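Local coordinates for putative secreted protein (Streptomyces coelicolor A3, PDB 2QF9), which is of unknown function but is probably secreted, and has a four-helix bundle core in keeping with its family's place in the ferritin clan, at residues D108-Q111 with A112-Y116; M120-H123 with H124-G127. All coordinates share one frame; numbering follows the deposited sequence.

Contact 1: residues D108-Q111 with A112-Y116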
loop_
_atom_site.group_PDB
_atom_site.type_symbol
_atom_site.label_atom_id
_atom_site.label_comp_id
_atom_site.label_asym_id
_atom_site.label_seq_id
_atom_site.Cartn_x
_atom_site.Cartn_y
_atom_site.Cartn_z
ATOM N N ASP A 108 4.029 -24.117 -4.495
ATOM C CA ASP A 108 5.357 -23.872 -3.927
ATOM C C ASP A 108 6.376 -23.577 -5.018
ATOM O O ASP A 108 6.234 -24.066 -6.149
ATOM C CB ASP A 108 5.830 -25.105 -3.132
ATOM C CG ASP A 108 5.078 -25.270 -1.822
ATOM O OD1 ASP A 108 4.271 -26.211 -1.715
ATOM O OD2 ASP A 108 5.274 -24.438 -0.909
ATOM N N GLY A 109 7.407 -22.802 -4.670
ATOM C CA GLY A 109 8.566 -22.608 -5.539
ATOM C C GLY A 109 8.193 -22.265 -6.959
ATOM O O GLY A 109 7.330 -21.409 -7.185
ATOM N N LYS A 110 8.796 -22.967 -7.917
ATOM C CA LYS A 110 8.627 -22.587 -9.313
ATOM C C LYS A 110 7.163 -22.664 -9.768
ATOM O O LYS A 110 6.715 -21.837 -10.564
ATOM C CB LYS A 110 9.513 -23.426 -10.241
ATOM C CG LYS A 110 9.605 -22.796 -11.627
ATOM C CD LYS A 110 10.753 -23.332 -12.461
ATOM C CE LYS A 110 10.340 -24.538 -13.276
ATOM N NZ LYS A 110 11.558 -25.048 -14.027
ATOM N N GLN A 111 6.428 -23.659 -9.278
ATOM C CA GLN A 111 5.024 -23.798 -9.665
ATOM C C GLN A 111 4.205 -22.580 -9.203
ATOM O O GLN A 111 3.359 -22.074 -9.951
ATOM C CB GLN A 111 4.416 -25.087 -9.116
ATOM C CG GLN A 111 4.876 -26.362 -9.796
ATOM C CD GLN A 111 4.043 -27.568 -9.374
ATOM O OE1 GLN A 111 3.143 -27.458 -8.536
ATOM N NE2 GLN A 111 4.336 -28.728 -9.964
ATOM N N ALA A 112 4.472 -22.112 -7.980
ATOM C CA ALA A 112 3.833 -20.879 -7.481
ATOM C C ALA A 112 4.252 -19.655 -8.299
ATOM O O ALA A 112 3.414 -18.793 -8.613
ATOM C CB ALA A 112 4.137 -20.678 -5.989
ATOM N N GLU A 113 5.537 -19.568 -8.638
ATOM C CA GLU A 113 6.031 -18.460 -9.467
ATOM C C GLU A 113 5.287 -18.415 -10.807
ATOM O O GLU A 113 4.763 -17.367 -11.220
ATOM C CB GLU A 113 7.537 -18.615 -9.727
ATOM C CG GLU A 113 8.393 -18.476 -8.476
ATOM C CD GLU A 113 9.742 -19.167 -8.631
ATOM O OE1 GLU A 113 10.324 -19.046 -9.719
ATOM O OE2 GLU A 113 10.193 -19.817 -7.669
ATOM N N VAL A 114 5.225 -19.567 -11.476
ATOM C CA VAL A 114 4.576 -19.642 -12.790
ATOM C C VAL A 114 3.107 -19.250 -12.677
ATOM O O VAL A 114 2.594 -18.456 -13.476
ATOM C CB VAL A 114 4.746 -21.067 -13.373
ATOM C CG1 VAL A 114 3.788 -21.318 -14.550
ATOM C CG2 VAL A 114 6.225 -21.262 -13.802
ATOM N N TYR A 115 2.436 -19.800 -11.684
ATOM C CA TYR A 115 0.989 -19.572 -11.546
ATOM C C TYR A 115 0.703 -18.100 -11.253
ATOM O O TYR A 115 -0.213 -17.524 -11.828
ATOM C CB TYR A 115 0.391 -20.473 -10.474
ATOM C CG TYR A 115 -1.117 -20.606 -10.622
ATOM C CD1 TYR A 115 -1.664 -21.228 -11.752
ATOM C CD2 TYR A 115 -1.984 -20.126 -9.651
ATOM C CE1 TYR A 115 -3.045 -21.356 -11.904
ATOM C CE2 TYR A 115 -3.359 -20.241 -9.792
ATOM C CZ TYR A 115 -3.887 -20.861 -10.919
ATOM O OH TYR A 115 -5.253 -20.988 -11.091
ATOM N N TYR A 116 1.531 -17.494 -10.402
ATOM C CA TYR A 116 1.456 -16.057 -10.101
ATOM C C TYR A 116 1.659 -15.224 -11.369
ATOM O O TYR A 116 0.892 -14.298 -11.649
ATOM C CB TYR A 116 2.530 -15.706 -9.065
ATOM C CG TYR A 116 2.689 -14.233 -8.826
ATOM C CD1 TYR A 116 1.758 -13.520 -8.045
ATOM C CD2 TYR A 116 3.763 -13.524 -9.404
ATOM C CE1 TYR A 116 1.905 -12.154 -7.822
ATOM C CE2 TYR A 116 3.917 -12.158 -9.195
ATOM C CZ TYR A 116 2.986 -11.470 -8.411
ATOM O OH TYR A 116 3.142 -10.134 -8.187
#

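Contact 2: residues M120-H123 with H124-G127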
loop_
_atom_site.group_PDB
_atom_site.type_symbol
_atom_site.label_atom_id
_atom_site.label_comp_id
_atom_site.label_asym_id
_atom_site.label_seq_id
_atom_site.Cartn_x
_atom_site.Cartn_y
_atom_site.Cartn_z
HETATM N N MSE A 120 -1.133 -12.870 -12.937
HETATM C CA MSE A 120 -0.865 -11.437 -12.966
HETATM C C MSE A 120 -0.839 -10.925 -14.420
HETATM O O MSE A 120 -1.226 -9.788 -14.690
HETATM C CB MSE A 120 0.434 -11.116 -12.222
HETATM C CG MSE A 120 0.671 -9.631 -12.019
HETATM SE SE MSE A 120 -0.684 -8.741 -10.897
HETATM C CE MSE A 120 0.028 -9.244 -9.151
ATOM N N THR A 121 -0.395 -11.766 -15.351
ATOM C CA THR A 121 -0.436 -11.384 -16.760
ATOM C C THR A 121 -1.893 -11.086 -17.177
ATOM O O THR A 121 -2.203 -10.016 -17.753
ATOM C CB THR A 121 0.248 -12.449 -17.675
ATOM O OG1 THR A 121 1.658 -12.442 -17.423
ATOM C CG2 THR A 121 0.002 -12.152 -19.157
ATOM N N GLU A 122 -2.790 -12.002 -16.831
ATOM C CA GLU A 122 -4.206 -11.815 -17.124
ATOM C C GLU A 122 -4.771 -10.591 -16.389
ATOM O O GLU A 122 -5.553 -9.810 -16.950
ATOM C CB GLU A 122 -4.971 -13.080 -16.765
ATOM C CG GLU A 122 -6.460 -13.026 -17.038
ATOM C CD GLU A 122 -6.828 -12.798 -18.500
ATOM O OE1 GLU A 122 -5.946 -12.792 -19.401
ATOM O OE2 GLU A 122 -8.033 -12.619 -18.743
ATOM N N HIS A 123 -4.355 -10.442 -15.139
ATOM C CA HIS A 123 -4.785 -9.336 -14.293
ATOM C C HIS A 123 -4.377 -7.993 -14.917
ATOM O O HIS A 123 -5.203 -7.088 -15.030
ATOM C CB HIS A 123 -4.183 -9.500 -12.907
ATOM C CG HIS A 123 -4.965 -8.830 -11.824
ATOM N ND1 HIS A 123 -4.664 -7.572 -11.351
ATOM C CD2 HIS A 123 -6.030 -9.252 -11.111
ATOM C CE1 HIS A 123 -5.508 -7.251 -10.388
ATOM N NE2 HIS A 123 -6.352 -8.251 -10.229
ATOM N N HIS A 124 -3.111 -7.892 -15.323
ATOM C CA HIS A 124 -2.586 -6.718 -16.029
ATOM C C HIS A 124 -3.339 -6.438 -17.332
ATOM O O HIS A 124 -3.639 -5.275 -17.620
ATOM C CB HIS A 124 -1.094 -6.890 -16.319
ATOM C CG HIS A 124 -0.194 -6.480 -15.193
ATOM N ND1 HIS A 124 -0.592 -6.458 -13.868
ATOM C CD2 HIS A 124 1.101 -6.082 -15.207
ATOM C CE1 HIS A 124 0.418 -6.039 -13.122
ATOM N NE2 HIS A 124 1.455 -5.802 -13.911
ATOM N N ARG A 125 -3.645 -7.490 -18.101
ATOM C CA ARG A 125 -4.391 -7.315 -19.355
ATOM C C ARG A 125 -5.750 -6.647 -19.109
ATOM O O ARG A 125 -6.104 -5.689 -19.809
ATOM C CB ARG A 125 -4.519 -8.619 -20.131
ATOM C CG ARG A 125 -3.218 -9.059 -20.784
ATOM C CD ARG A 125 -3.470 -10.110 -21.884
ATOM N NE ARG A 125 -2.250 -10.829 -22.279
ATOM C CZ ARG A 125 -1.243 -10.308 -22.980
ATOM N NH1 ARG A 125 -1.268 -9.032 -23.379
ATOM N NH2 ARG A 125 -0.200 -11.072 -23.285
ATOM N N GLY A 126 -6.471 -7.127 -18.089
ATOM C CA GLY A 126 -7.772 -6.563 -17.698
ATOM C C GLY A 126 -7.606 -5.114 -17.243
ATOM O O GLY A 126 -8.401 -4.240 -17.599
ATOM N N GLY A 127 -6.567 -4.883 -16.448
ATOM C CA GLY A 127 -6.210 -3.552 -15.926
ATOM C C GLY A 127 -5.961 -2.530 -17.022
ATOM O O GLY A 127 -6.441 -1.385 -16.944
HETATM O O HOH W 1 -2.808 -5.733 -12.435
#

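Contact 1: residues D108-Q111 with A112-Y116
The carboxylate of E113 lies over one face of the G109-K110 peptide, with OE2 almost directly above the carbonyl carbon and 3.2 Å from G109 C. The two planes are tilted by about 28°, so the carboxylate leans over the peptide, OE2 foremost. The Y115 ring leads away from this turn and meets K103 in a cation-pi contact. E113 arrives over the peptide because its CG stands beside the backbone N (chi1 -66°), and that same CG is 3.4 Å from G109 O. G109 suits its place through its positive phi of 49°, a backbone shape glycine adopts more readily than other residues. The first helical turn is tied by backbone bonds: E113 N reaches G109 O at 3.0 Å, and A112 N reaches D108 O at 3.2 Å. Next along, V114 N binds K110 O at 2.9 Å, while V114 CG2 lies close against it, 3.3 Å from K110 O. In one of its two conformers, D108 points away from the next turn and its OD2 is salt-bridged to R33. With an alanine in place of E113, R168 would probably lose its salt-bridge mate and T34 its hydrogen-bond partner, leaving this face of the peptide uncovered. E113 OE2 also lies 3.3 Å from another acceptor, G109 O; R168, T34 and the positive end of the helix dipole probably offset this closeness and favour the ionised carboxylate.

Contact 2: residues M120-H123 with H124-G127
H124 has its imidazole crossed by the side chain of M120, a selenomethionine here. In the M120 conformer given, CG stands over the ring face, off-centre, 4.1 Å from the centroid of the H124 ring in a CH-pi contact. SE comes in obliquely, 3.7 Å from H124 CE1. Bent at both chi2 and chi3, the chain of M120 lays CG and SE across the imidazole and then turns away with CE, something a flexible unbranched residue does readily. The backbone adds a short bond of 2.7 Å from H124 N to M120 O, nearly straight at 170°. Histidine suits this buried place because it offers a flat surface to pack against and two ring nitrogens at its edge: NE2 is hydrogen-bonded to E157 OE1, while ND1 is 2.7 Å from a water. That water also binds H123 ND1 at 2.8 Å, lying in the plane of the H123 ring, and so bridges two adjacent histidines whose rings do not touch.

R125 and T121 form the second pairing, one turn apart and side by side. The arginine is extended from CG to NE, and the methyl CG2 of T121 lies 4.1 Å from R125 NE. R125 CG is 3.3 Å from T121 O, the oxygen that also accepts R125 N. T121 offers a small methyl on this side and sends OG1 back to L117 O, so its hydroxyl is satisfied within its own helix, whereas R125 carries its charge out to a salt bridge with E172.

M120 and H123 face helix 8-31, where the H123 ring meets that of H19, and M120 also touches I46 and M161; H124 touches I46 and Q50 of helix 37-63 and I158 and M161 of helix 141-167.

In the fold
Both contacts belong to helix 109-137, contact 1 at its beginning with D108 just before it and contact 2 near its middle, their centres about 17 Å apart. Contact 1 sits about 18 Å from the centre of the chain, at one end of the bundle, where loop residues such as R33 and T34 and the short helix 98-106 gather. Contact 2, about 6 Å from that centre, is buried where helices 8-31, 37-63 and 141-167 meet helix 109-137 as a four-helix bundle. The helix thus passes from a charged, partly exposed start into a core with histidines, then on toward the C134-C138 disulfide that spans its end.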